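Local coordinates for protein peptidase M3B, oligoendopeptidase F (Enterococcus faecium, PDB 2QR4) that probably hydrolyses short peptides as a zinc-dependent oligoendopeptidase of the M3 family, at residues 43-46 with 47-51; 430-434 with 435-439; 499-502 with 503-507. All blocks are in the same frame, centred on the assembly; numbering follows the deposited sequence.

Contact 1: 43-46 with 47-51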
ATOM      1  N   VAL A  43     -24.782   2.588  18.861  1.00 31.67           N
ATOM      2  CA  VAL A  43     -23.630   2.280  18.018  1.00 30.33           C
ATOM      3  C   VAL A  43     -24.019   1.512  16.766  1.00 31.95           C
ATOM      4  O   VAL A  43     -23.421   1.700  15.722  1.00 42.58           O
ATOM      5  CB  VAL A  43     -22.395   1.615  18.733  1.00 42.18           C
ATOM      6  CG1 VAL A  43     -22.274   2.018  20.194  1.00 28.70           C
ATOM      7  CG2 VAL A  43     -22.406   0.128  18.562  1.00 42.92           C
ATOM      8  N   LEU A  44     -25.024   0.656  16.858  1.00 40.57           N
ATOM      9  CA  LEU A  44     -25.436  -0.099  15.690  1.00 39.82           C
ATOM     10  C   LEU A  44     -26.021   0.842  14.649  1.00 44.84           C
ATOM     11  O   LEU A  44     -25.814   0.677  13.458  1.00 47.62           O
ATOM     12  CB  LEU A  44     -26.440  -1.194  16.075  1.00 38.27           C
ATOM     13  CG  LEU A  44     -25.901  -2.634  16.027  1.00 56.04           C
ATOM     14  CD1 LEU A  44     -24.380  -2.715  16.106  1.00 55.59           C
ATOM     15  CD2 LEU A  44     -26.543  -3.490  17.102  1.00 64.66           C
ATOM     16  N   ARG A  45     -26.746   1.845  15.117  1.00 42.02           N
ATOM     17  CA  ARG A  45     -27.420   2.758  14.235  1.00 34.55           C
ATOM     18  C   ARG A  45     -26.398   3.618  13.504  1.00 44.08           C
ATOM     19  O   ARG A  45     -26.501   3.824  12.294  1.00 41.06           O
ATOM     20  CB  ARG A  45     -28.378   3.625  15.056  1.00 41.18           C
ATOM     21  CG  ARG A  45     -29.043   4.731  14.302  1.00 39.10           C
ATOM     22  CD  ARG A  45     -29.189   5.952  15.203  1.00 56.34           C
ATOM     23  NE  ARG A  45     -29.813   5.653  16.490  1.00 56.92           N
ATOM     24  CZ  ARG A  45     -29.586   6.338  17.609  1.00 64.83           C
ATOM     25  NH1 ARG A  45     -28.727   7.360  17.601  1.00 56.97           N
ATOM     26  NH2 ARG A  45     -30.208   5.999  18.741  1.00 50.18           N
ATOM     27  N   VAL A  46     -25.405   4.113  14.238  1.00 38.77           N
ATOM     28  CA  VAL A  46     -24.396   4.982  13.643  1.00 34.83           C
ATOM     29  C   VAL A  46     -23.504   4.164  12.733  1.00 42.38           C
ATOM     30  O   VAL A  46     -23.201   4.564  11.607  1.00 41.45           O
ATOM     31  CB  VAL A  46     -23.553   5.701  14.720  1.00 31.25           C
ATOM     32  CG1 VAL A  46     -22.378   6.349  14.111  1.00 48.14           C
ATOM     33  CG2 VAL A  46     -24.382   6.765  15.372  1.00 45.57           C
ATOM     34  N   TYR A  47     -23.113   2.995  13.222  1.00 41.42           N
ATOM     35  CA  TYR A  47     -22.143   2.167  12.532  1.00 47.88           C
ATOM     36  C   TYR A  47     -22.709   1.686  11.205  1.00 51.50           C
ATOM     37  O   TYR A  47     -22.067   1.818  10.163  1.00 49.67           O
ATOM     38  CB  TYR A  47     -21.707   1.002  13.426  1.00 49.20           C
ATOM     39  CG  TYR A  47     -20.596   0.160  12.870  1.00 52.35           C
ATOM     40  CD1 TYR A  47     -19.262   0.499  13.076  1.00 60.40           C
ATOM     41  CD2 TYR A  47     -20.877  -0.986  12.142  1.00 54.89           C
ATOM     42  CE1 TYR A  47     -18.235  -0.290  12.567  1.00 55.60           C
ATOM     43  CE2 TYR A  47     -19.874  -1.768  11.626  1.00 55.60           C
ATOM     44  CZ  TYR A  47     -18.554  -1.422  11.837  1.00 55.59           C
ATOM     45  OH  TYR A  47     -17.569  -2.229  11.314  1.00 61.65           O
ATOM     46  N   ARG A  48     -23.931   1.171  11.234  1.00 50.04           N
ATOM     47  CA  ARG A  48     -24.545   0.673  10.015  1.00 45.70           C
ATOM     48  C   ARG A  48     -24.863   1.743   8.982  1.00 49.96           C
ATOM     49  O   ARG A  48     -24.759   1.493   7.784  1.00 52.16           O
ATOM     50  CB  ARG A  48     -25.762  -0.194  10.332  1.00 59.18           C
ATOM     51  CG  ARG A  48     -25.343  -1.516  11.011  1.00 78.37           C
ATOM     52  CD  ARG A  48     -26.486  -2.511  11.138  1.00 89.02           C
ATOM     53  NE  ARG A  48     -26.150  -3.638  12.011  1.00 92.01           N
ATOM     54  CZ  ARG A  48     -27.023  -4.570  12.389  1.00 93.21           C
ATOM     55  NH1 ARG A  48     -28.279  -4.502  11.972  1.00100.03           N
ATOM     56  NH2 ARG A  48     -26.646  -5.566  13.186  1.00 82.26           N
ATOM     57  N   GLN A  49     -25.241   2.936   9.423  1.00 44.25           N
ATOM     58  CA  GLN A  49     -25.468   4.024   8.469  1.00 40.46           C
ATOM     59  C   GLN A  49     -24.183   4.431   7.751  1.00 49.86           C
ATOM     60  O   GLN A  49     -24.219   4.907   6.619  1.00 49.00           O
ATOM     61  CB  GLN A  49     -26.065   5.240   9.160  1.00 43.61           C
ATOM     62  CG  GLN A  49     -27.570   5.148   9.314  1.00 62.50           C
ATOM     63  CD  GLN A  49     -28.087   5.943  10.503  1.00 75.92           C
ATOM     64  OE1 GLN A  49     -27.509   6.971  10.899  1.00 66.74           O
ATOM     65  NE2 GLN A  49     -29.192   5.466  11.084  1.00 78.94           N
ATOM     66  N   THR A  50     -23.052   4.248   8.424  1.00 31.64           N
ATOM     67  CA  THR A  50     -21.767   4.600   7.863  1.00 45.94           C
ATOM     68  C   THR A  50     -21.272   3.502   6.930  1.00 47.30           C
ATOM     69  O   THR A  50     -20.623   3.782   5.922  1.00 44.53           O
ATOM     70  CB  THR A  50     -20.748   4.842   8.980  1.00 46.55           C
ATOM     71  OG1 THR A  50     -21.238   5.889   9.828  1.00 53.06           O
ATOM     72  CG2 THR A  50     -19.425   5.257   8.404  1.00 51.85           C
ATOM     73  N   GLU A  51     -21.596   2.259   7.266  1.00 45.60           N
ATOM     74  CA  GLU A  51     -21.203   1.119   6.465  1.00 49.06           C
ATOM     75  C   GLU A  51     -21.866   1.218   5.090  1.00 50.45           C
ATOM     76  O   GLU A  51     -21.223   0.987   4.063  1.00 49.84           O
ATOM     77  CB  GLU A  51     -21.588  -0.179   7.175  1.00 61.39           C
ATOM     78  CG  GLU A  51     -21.010  -1.449   6.566  1.00 74.47           C
ATOM     79  CD  GLU A  51     -20.643  -2.489   7.621  1.00 78.13           C
ATOM     80  OE1 GLU A  51     -21.200  -2.442   8.742  1.00 79.76           O
ATOM     81  OE2 GLU A  51     -19.786  -3.350   7.335  1.00 75.79           O
TER
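Tyr47 N donates to Val43 O over 2.8 Å, one of a run of i to i+4 bonds that join residues 43-46 to 47-51 in helix 33-63. CB of Tyr47 lies close to the same carbonyl oxygen, while CG, anti to the backbone N (chi1 -174°), leads the ring off the turn toward Ser85 of helix 68-87. Arg48 N bonds to Leu44 O at 3.0 Å. The Arg48 side chain, extended from CG to NE, runs beside Leu44 and points the same way; Leu44 CG sits over one face of the guanidinium, 4.1 Å from Arg48 NE, the branch carbon of leucine against a flat cation. Leu44 also touches Tyr116. Gln49 N donates to Arg45 O at 3.3 Å. Gln49 and Arg45 lie alongside each other, and Gln49 NE2 comes within 3.3 Å of the aliphatic Arg45 CG, with the amide and guanidinium planes turned 25° apart. The Arg45 chain bends at chi2 and chi3, and its NH1 makes a salt bridge to Glu18 of helix 4-18, a helix that Gln49 also touches. Thr50 grips Val46 O twice, through OG1 at 3.0 Å and through N at 3.2 Å, the two donors arriving from opposite faces of the carbonyl plane. With OG1 anti to the carbonyl carbon (chi1 -58°), the hydroxyl is turned back toward the preceding turn. Thr50 and Val46 both pack on Val84 of helix 68-87. The chemistry thus differs with burial: the hydroxyl of the buried Thr50 is satisfied by its own helix, whereas Arg45 and Arg48 are exposed, and the charge of Arg45 is paired with Glu18.

Contact 2: 430-434 with 435-439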
ATOM      1  N   ASP A 430     -17.789 -27.945 -17.717  1.00 44.99           N
ATOM      2  CA  ASP A 430     -17.116 -26.677 -17.830  1.00 42.47           C
ATOM      3  C   ASP A 430     -17.357 -25.775 -16.615  1.00 44.03           C
ATOM      4  O   ASP A 430     -16.409 -25.229 -16.034  1.00 47.56           O
ATOM      5  CB  ASP A 430     -17.540 -25.986 -19.113  1.00 51.32           C
ATOM      6  CG  ASP A 430     -16.705 -24.782 -19.411  1.00 60.43           C
ATOM      7  OD1 ASP A 430     -15.465 -24.939 -19.505  1.00 57.06           O
ATOM      8  OD2 ASP A 430     -17.292 -23.687 -19.545  1.00 61.51           O
ATOM      9  N   GLY A 431     -18.622 -25.622 -16.229  1.00 43.13           N
ATOM     10  CA  GLY A 431     -18.964 -24.877 -15.022  1.00 38.75           C
ATOM     11  C   GLY A 431     -18.266 -25.478 -13.812  1.00 46.66           C
ATOM     12  O   GLY A 431     -17.785 -24.753 -12.942  1.00 45.13           O
ATOM     13  N   PHE A 432     -18.198 -26.810 -13.765  1.00 33.63           N
ATOM     14  CA  PHE A 432     -17.520 -27.522 -12.679  1.00 37.19           C
ATOM     15  C   PHE A 432     -16.010 -27.197 -12.693  1.00 45.07           C
ATOM     16  O   PHE A 432     -15.421 -26.911 -11.655  1.00 43.40           O
ATOM     17  CB  PHE A 432     -17.776 -29.026 -12.838  1.00 43.81           C
ATOM     18  CG  PHE A 432     -17.459 -29.863 -11.613  1.00 38.58           C
ATOM     19  CD1 PHE A 432     -16.161 -29.987 -11.145  1.00 33.36           C
ATOM     20  CD2 PHE A 432     -18.458 -30.591 -10.985  1.00 41.59           C
ATOM     21  CE1 PHE A 432     -15.870 -30.784 -10.050  1.00 31.21           C
ATOM     22  CE2 PHE A 432     -18.181 -31.392  -9.896  1.00 42.22           C
ATOM     23  CZ  PHE A 432     -16.884 -31.487  -9.424  1.00 39.07           C
ATOM     24  N   LYS A 433     -15.380 -27.209 -13.867  1.00 38.62           N
ATOM     25  CA  LYS A 433     -13.968 -26.839 -13.937  1.00 42.28           C
ATOM     26  C   LYS A 433     -13.702 -25.441 -13.329  1.00 37.24           C
ATOM     27  O   LYS A 433     -12.722 -25.240 -12.603  1.00 50.58           O
ATOM     28  CB  LYS A 433     -13.420 -26.921 -15.379  1.00 45.15           C
ATOM     29  CG  LYS A 433     -12.053 -26.202 -15.584  1.00 38.06           C
ATOM     30  CD  LYS A 433     -11.829 -25.773 -17.038  1.00 57.86           C
ATOM     31  CE  LYS A 433     -11.888 -24.247 -17.244  1.00 64.96           C
ATOM     32  NZ  LYS A 433     -10.688 -23.497 -16.692  1.00 68.05           N
ATOM     33  N   GLY A 434     -14.559 -24.477 -13.630  1.00 42.77           N
ATOM     34  CA  GLY A 434     -14.323 -23.106 -13.173  1.00 35.12           C
ATOM     35  C   GLY A 434     -14.681 -22.859 -11.713  1.00 45.13           C
ATOM     36  O   GLY A 434     -14.027 -22.074 -11.026  1.00 55.14           O
ATOM     37  N   THR A 435     -15.719 -23.527 -11.227  1.00 38.77           N
ATOM     38  CA  THR A 435     -16.237 -23.206  -9.919  1.00 41.89           C
ATOM     39  C   THR A 435     -15.652 -24.094  -8.824  1.00 49.60           C
ATOM     40  O   THR A 435     -15.504 -23.649  -7.689  1.00 47.03           O
ATOM     41  CB  THR A 435     -17.748 -23.279  -9.914  1.00 40.92           C
ATOM     42  OG1 THR A 435     -18.224 -22.601 -11.075  1.00 46.31           O
ATOM     43  CG2 THR A 435     -18.324 -22.608  -8.671  1.00 37.23           C
ATOM     44  N   VAL A 436     -15.303 -25.339  -9.134  1.00 39.87           N
ATOM     45  CA  VAL A 436     -14.621 -26.113  -8.097  1.00 47.12           C
ATOM     46  C   VAL A 436     -13.103 -26.154  -8.220  1.00 46.61           C
ATOM     47  O   VAL A 436     -12.417 -25.744  -7.289  1.00 48.82           O
ATOM     48  CB  VAL A 436     -15.273 -27.480  -7.771  1.00 45.53           C
ATOM     49  CG1 VAL A 436     -16.212 -27.904  -8.845  1.00 59.81           C
ATOM     50  CG2 VAL A 436     -14.230 -28.534  -7.449  1.00 44.56           C
ATOM     51  N   PHE A 437     -12.590 -26.602  -9.366  1.00 38.35           N
ATOM     52  CA  PHE A 437     -11.154 -26.764  -9.543  1.00 46.04           C
ATOM     53  C   PHE A 437     -10.403 -25.430  -9.515  1.00 46.61           C
ATOM     54  O   PHE A 437      -9.445 -25.261  -8.750  1.00 47.77           O
ATOM     55  CB  PHE A 437     -10.826 -27.579 -10.816  1.00 40.40           C
ATOM     56  CG  PHE A 437     -11.072 -29.052 -10.657  1.00 37.72           C
ATOM     57  CD1 PHE A 437     -10.263 -29.818  -9.821  1.00 42.53           C
ATOM     58  CD2 PHE A 437     -12.138 -29.672 -11.311  1.00 31.09           C
ATOM     59  CE1 PHE A 437     -10.509 -31.193  -9.639  1.00 40.00           C
ATOM     60  CE2 PHE A 437     -12.379 -31.048 -11.151  1.00 37.54           C
ATOM     61  CZ  PHE A 437     -11.559 -31.803 -10.308  1.00 31.98           C
ATOM     62  N   ARG A 438     -10.842 -24.486 -10.334  1.00 35.90           N
ATOM     63  CA  ARG A 438     -10.153 -23.200 -10.449  1.00 39.30           C
ATOM     64  C   ARG A 438     -10.262 -22.357  -9.156  1.00 44.05           C
ATOM     65  O   ARG A 438      -9.262 -21.851  -8.643  1.00 47.14           O
ATOM     66  CB  ARG A 438     -10.672 -22.462 -11.682  1.00 36.84           C
ATOM     67  CG  ARG A 438     -10.050 -21.107 -11.978  1.00 47.93           C
ATOM     68  CD  ARG A 438     -10.267 -20.763 -13.463  1.00 52.26           C
ATOM     69  NE  ARG A 438     -10.064 -19.345 -13.775  1.00 55.51           N
ATOM     70  CZ  ARG A 438      -8.869 -18.761 -13.905  1.00 62.20           C
ATOM     71  NH1 ARG A 438      -8.803 -17.472 -14.183  1.00 54.72           N
ATOM     72  NH2 ARG A 438      -7.735 -19.449 -13.739  1.00 42.24           N
ATOM     73  N   GLN A 439     -11.461 -22.245  -8.600  1.00 39.51           N
ATOM     74  CA  GLN A 439     -11.619 -21.489  -7.367  1.00 36.52           C
ATOM     75  C   GLN A 439     -10.872 -22.156  -6.225  1.00 40.07           C
ATOM     76  O   GLN A 439     -10.265 -21.487  -5.381  1.00 42.59           O
ATOM     77  CB  GLN A 439     -13.085 -21.287  -7.027  1.00 33.55           C
ATOM     78  CG  GLN A 439     -13.872 -20.553  -8.135  1.00 33.99           C
ATOM     79  CD  GLN A 439     -13.163 -19.286  -8.641  1.00 42.40           C
ATOM     80  OE1 GLN A 439     -13.067 -19.064  -9.842  1.00 54.07           O
ATOM     81  NE2 GLN A 439     -12.689 -18.451  -7.723  1.00 51.33           N
TER
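Phe432 and Phe437 on helix 418-454 form the dense side of this contact. Phe437 comes obliquely to the Phe432 ring, its CE2 3.7 Å from Phe432 CE1 and the two ring planes 43° apart. Phe509 meets Phe432 edge-to-face, Phe566 brings a further ring to it, and Met563 of helix 557-579 touches Phe432, Val436 and Phe437. Val436 CG1 is modelled over one face of the Phe432 ring, but too close for its detail to be trusted. The side carrying Gly431, Gly434 and Thr435 is looser and partly open to solvent, and there a pair of hydrogen bonds, rather than rings, makes the contact between the two segments. Gly431 O accepts from Thr435 N at 3.0 Å and from Thr435 OG1 at 2.9 Å; chi1 of -46° swings the hydroxyl back beside the backbone N. Arg438 extends away from the turn to a salt bridge with Glu489. Val436 N still bonds to Phe432 O at 3.0 Å, but Arg438 N reaches back five residues to Lys433 O at 3.0 Å. This switch from i+4 to i+5 bonding is the mark of a pi-type turn, a local widening within an otherwise alpha-helical rod of the M3 peptidase region.

Contact 3: 499-502 with 503-507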
ATOM      1  N   ASN A 499     -10.536 -11.709   1.757  1.00 40.61           N
ATOM      2  CA  ASN A 499     -10.021 -12.330   2.971  1.00 37.33           C
ATOM      3  C   ASN A 499     -10.537 -13.768   3.095  1.00 34.98           C
ATOM      4  O   ASN A 499     -11.477 -14.049   3.835  1.00 30.00           O
ATOM      5  CB  ASN A 499     -10.436 -11.488   4.194  1.00 32.85           C
ATOM      6  CG  ASN A 499      -9.677 -11.862   5.457  1.00 41.92           C
ATOM      7  OD1 ASN A 499      -8.694 -12.605   5.413  1.00 44.55           O
ATOM      8  ND2 ASN A 499     -10.134 -11.348   6.595  1.00 40.59           N
ATOM      9  N   TYR A 500      -9.930 -14.677   2.358  1.00 33.85           N
ATOM     10  CA  TYR A 500     -10.404 -16.046   2.352  1.00 39.11           C
ATOM     11  C   TYR A 500     -11.858 -16.123   1.896  1.00 43.32           C
ATOM     12  O   TYR A 500     -12.724 -16.663   2.579  1.00 41.34           O
ATOM     13  CB  TYR A 500     -10.239 -16.649   3.735  1.00 29.45           C
ATOM     14  CG  TYR A 500      -8.825 -17.073   4.020  1.00 37.58           C
ATOM     15  CD1 TYR A 500      -8.327 -18.270   3.520  1.00 36.41           C
ATOM     16  CD2 TYR A 500      -7.987 -16.288   4.789  1.00 32.60           C
ATOM     17  CE1 TYR A 500      -7.039 -18.664   3.780  1.00 32.83           C
ATOM     18  CE2 TYR A 500      -6.694 -16.684   5.061  1.00 41.26           C
ATOM     19  CZ  TYR A 500      -6.226 -17.874   4.554  1.00 38.78           C
ATOM     20  OH  TYR A 500      -4.938 -18.286   4.830  1.00 38.23           O
ATOM     21  N   TYR A 501     -12.099 -15.597   0.708  1.00 42.81           N
ATOM     22  CA  TYR A 501     -13.427 -15.517   0.151  1.00 38.01           C
ATOM     23  C   TYR A 501     -13.686 -16.597  -0.900  1.00 44.38           C
ATOM     24  O   TYR A 501     -14.738 -17.242  -0.870  1.00 46.64           O
ATOM     25  CB  TYR A 501     -13.599 -14.143  -0.463  1.00 44.11           C
ATOM     26  CG  TYR A 501     -14.941 -13.828  -1.049  1.00 45.38           C
ATOM     27  CD1 TYR A 501     -15.944 -13.300  -0.263  1.00 52.24           C
ATOM     28  CD2 TYR A 501     -15.178 -13.985  -2.407  1.00 48.26           C
ATOM     29  CE1 TYR A 501     -17.167 -12.962  -0.795  1.00 64.70           C
ATOM     30  CE2 TYR A 501     -16.393 -13.652  -2.961  1.00 57.38           C
ATOM     31  CZ  TYR A 501     -17.391 -13.137  -2.146  1.00 64.65           C
ATOM     32  OH  TYR A 501     -18.619 -12.795  -2.669  1.00 59.48           O
ATOM     33  N   VAL A 502     -12.729 -16.813  -1.807  1.00 35.86           N
ATOM     34  CA  VAL A 502     -12.974 -17.681  -2.979  1.00 45.64           C
ATOM     35  C   VAL A 502     -13.368 -19.137  -2.719  1.00 37.49           C
ATOM     36  O   VAL A 502     -14.086 -19.710  -3.528  1.00 45.05           O
ATOM     37  CB  VAL A 502     -11.788 -17.711  -3.971  1.00 44.04           C
ATOM     38  CG1 VAL A 502     -11.696 -16.422  -4.722  1.00 48.29           C
ATOM     39  CG2 VAL A 502     -10.497 -18.039  -3.250  1.00 46.51           C
ATOM     40  N   PHE A 503     -12.902 -19.744  -1.628  1.00 39.33           N
ATOM     41  CA  PHE A 503     -13.201 -21.162  -1.403  1.00 41.94           C
ATOM     42  C   PHE A 503     -14.690 -21.392  -1.318  1.00 44.79           C
ATOM     43  O   PHE A 503     -15.170 -22.499  -1.557  1.00 44.41           O
ATOM     44  CB  PHE A 503     -12.528 -21.710  -0.145  1.00 43.34           C
ATOM     45  CG  PHE A 503     -13.255 -21.400   1.138  1.00 37.80           C
ATOM     46  CD1 PHE A 503     -13.958 -22.397   1.811  1.00 42.70           C
ATOM     47  CD2 PHE A 503     -13.193 -20.123   1.706  1.00 39.02           C
ATOM     48  CE1 PHE A 503     -14.620 -22.116   3.023  1.00 43.17           C
ATOM     49  CE2 PHE A 503     -13.842 -19.829   2.908  1.00 31.45           C
ATOM     50  CZ  PHE A 503     -14.565 -20.819   3.569  1.00 43.06           C
ATOM     51  N   GLN A 504     -15.428 -20.347  -0.976  1.00 32.51           N
ATOM     52  CA  GLN A 504     -16.866 -20.505  -0.823  1.00 43.53           C
ATOM     53  C   GLN A 504     -17.576 -20.812  -2.136  1.00 47.73           C
ATOM     54  O   GLN A 504     -18.659 -21.397  -2.130  1.00 47.19           O
ATOM     55  CB  GLN A 504     -17.476 -19.300  -0.109  1.00 38.02           C
ATOM     56  CG  GLN A 504     -17.186 -19.348   1.383  1.00 61.52           C
ATOM     57  CD  GLN A 504     -17.494 -18.057   2.105  1.00 69.80           C
ATOM     58  OE1 GLN A 504     -16.812 -17.045   1.919  1.00 58.80           O
ATOM     59  NE2 GLN A 504     -18.516 -18.092   2.955  1.00 70.53           N
ATOM     60  N   TYR A 505     -16.967 -20.443  -3.260  1.00 37.93           N
ATOM     61  CA  TYR A 505     -17.555 -20.795  -4.545  1.00 45.96           C
ATOM     62  C   TYR A 505     -17.608 -22.314  -4.690  1.00 38.00           C
ATOM     63  O   TYR A 505     -18.586 -22.852  -5.159  1.00 44.86           O
ATOM     64  CB  TYR A 505     -16.765 -20.205  -5.715  1.00 40.89           C
ATOM     65  CG  TYR A 505     -16.851 -18.705  -5.858  1.00 43.84           C
ATOM     66  CD1 TYR A 505     -18.057 -18.064  -6.081  1.00 42.91           C
ATOM     67  CD2 TYR A 505     -15.708 -17.933  -5.809  1.00 46.71           C
ATOM     68  CE1 TYR A 505     -18.114 -16.679  -6.224  1.00 48.68           C
ATOM     69  CE2 TYR A 505     -15.756 -16.572  -5.955  1.00 33.92           C
ATOM     70  CZ  TYR A 505     -16.939 -15.946  -6.159  1.00 46.35           C
ATOM     71  OH  TYR A 505     -16.913 -14.576  -6.278  1.00 51.12           O
ATOM     72  N   SER A 506     -16.546 -22.989  -4.272  1.00 35.86           N
ATOM     73  CA  SER A 506     -16.414 -24.428  -4.468  1.00 44.86           C
ATOM     74  C   SER A 506     -17.209 -25.261  -3.467  1.00 45.07           C
ATOM     75  O   SER A 506     -17.708 -26.336  -3.807  1.00 47.00           O
ATOM     76  CB  SER A 506     -14.942 -24.822  -4.404  1.00 40.62           C
ATOM     77  OG  SER A 506     -14.175 -23.945  -5.196  1.00 46.27           O
ATOM     78  N   THR A 507     -17.304 -24.789  -2.227  1.00 37.41           N
ATOM     79  CA  THR A 507     -18.060 -25.519  -1.209  1.00 35.90           C
ATOM     80  C   THR A 507     -19.536 -25.369  -1.506  1.00 33.65           C
ATOM     81  O   THR A 507     -20.317 -26.319  -1.362  1.00 36.30           O
ATOM     82  CB  THR A 507     -17.766 -25.028   0.233  1.00 37.06           C
ATOM     83  OG1 THR A 507     -18.071 -23.637   0.344  1.00 42.11           O
ATOM     84  CG2 THR A 507     -16.307 -25.226   0.575  1.00 34.72           C
TER
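Tyr501 and Tyr505 supply the aromatic part of the contact, where a loop runs into helix 503-520. They form an offset edge-to-face pair, the edge of Tyr501 directed toward the face of Tyr505, with centroids 5.9 Å apart and planes at 83°. Tyr505 OH lies in the plane of the Tyr501 ring at its edge, 3.5 Å from Tyr501 CE2. CG of Tyr501 is anti to the backbone N (chi1 -177°), which brings the edge of the ring, at CE2, to Tyr505.

Backbone hydrogen bonds make the turn itself. Gln504 N donates to Tyr501 O at 3.2 Å and Tyr505 N to Val502 O at 3.0 Å, both i to i+3.

Contacts of side chains with backbone and with apolar groups fill in the rest. Tyr500 O lies in the plane of the Phe503 ring at its edge, 3.4 Å from Phe503 CE2. Phe503 holds CG between its backbone N and carbonyl carbon (chi1 81°), which turns the ring edge, at CE2 and CD2, toward Tyr500 O. Val502 CG1 rests 4.2 Å from Tyr505 CE2.

Helices close round the junction on several sides. Phe503 packs on Leu239 of helix 234-240, on Val248 and Leu252 of helix 246-258 and on Ala443 of helix 418-454. Tyr500 N bonds to Glu446 of that last helix, which Val502 also touches, and Tyr505 leans on Gln439 from it.

How the contacts relate
From the N terminus the chain first makes contact 1 within helix 33-63, then contact 2 within helix 418-454, then contact 3 where a loop enters helix 503-520. They follow in series; none nests or crosses, and each joins adjoining pieces of chain, so only local turns are closed. Contacts 1 and 2 lie on opposite sides of the chain's centre, their centres about 37 Å apart. Contacts 2 and 3 touch: Ser506 OG probably bonds to Thr435 O at 2.8 Å, tying helix 503-520 to helix 418-454 within the M3 family region. Contact 1 stands apart, joining helices 4-18, 33-63 and 68-87 in the N-terminal part.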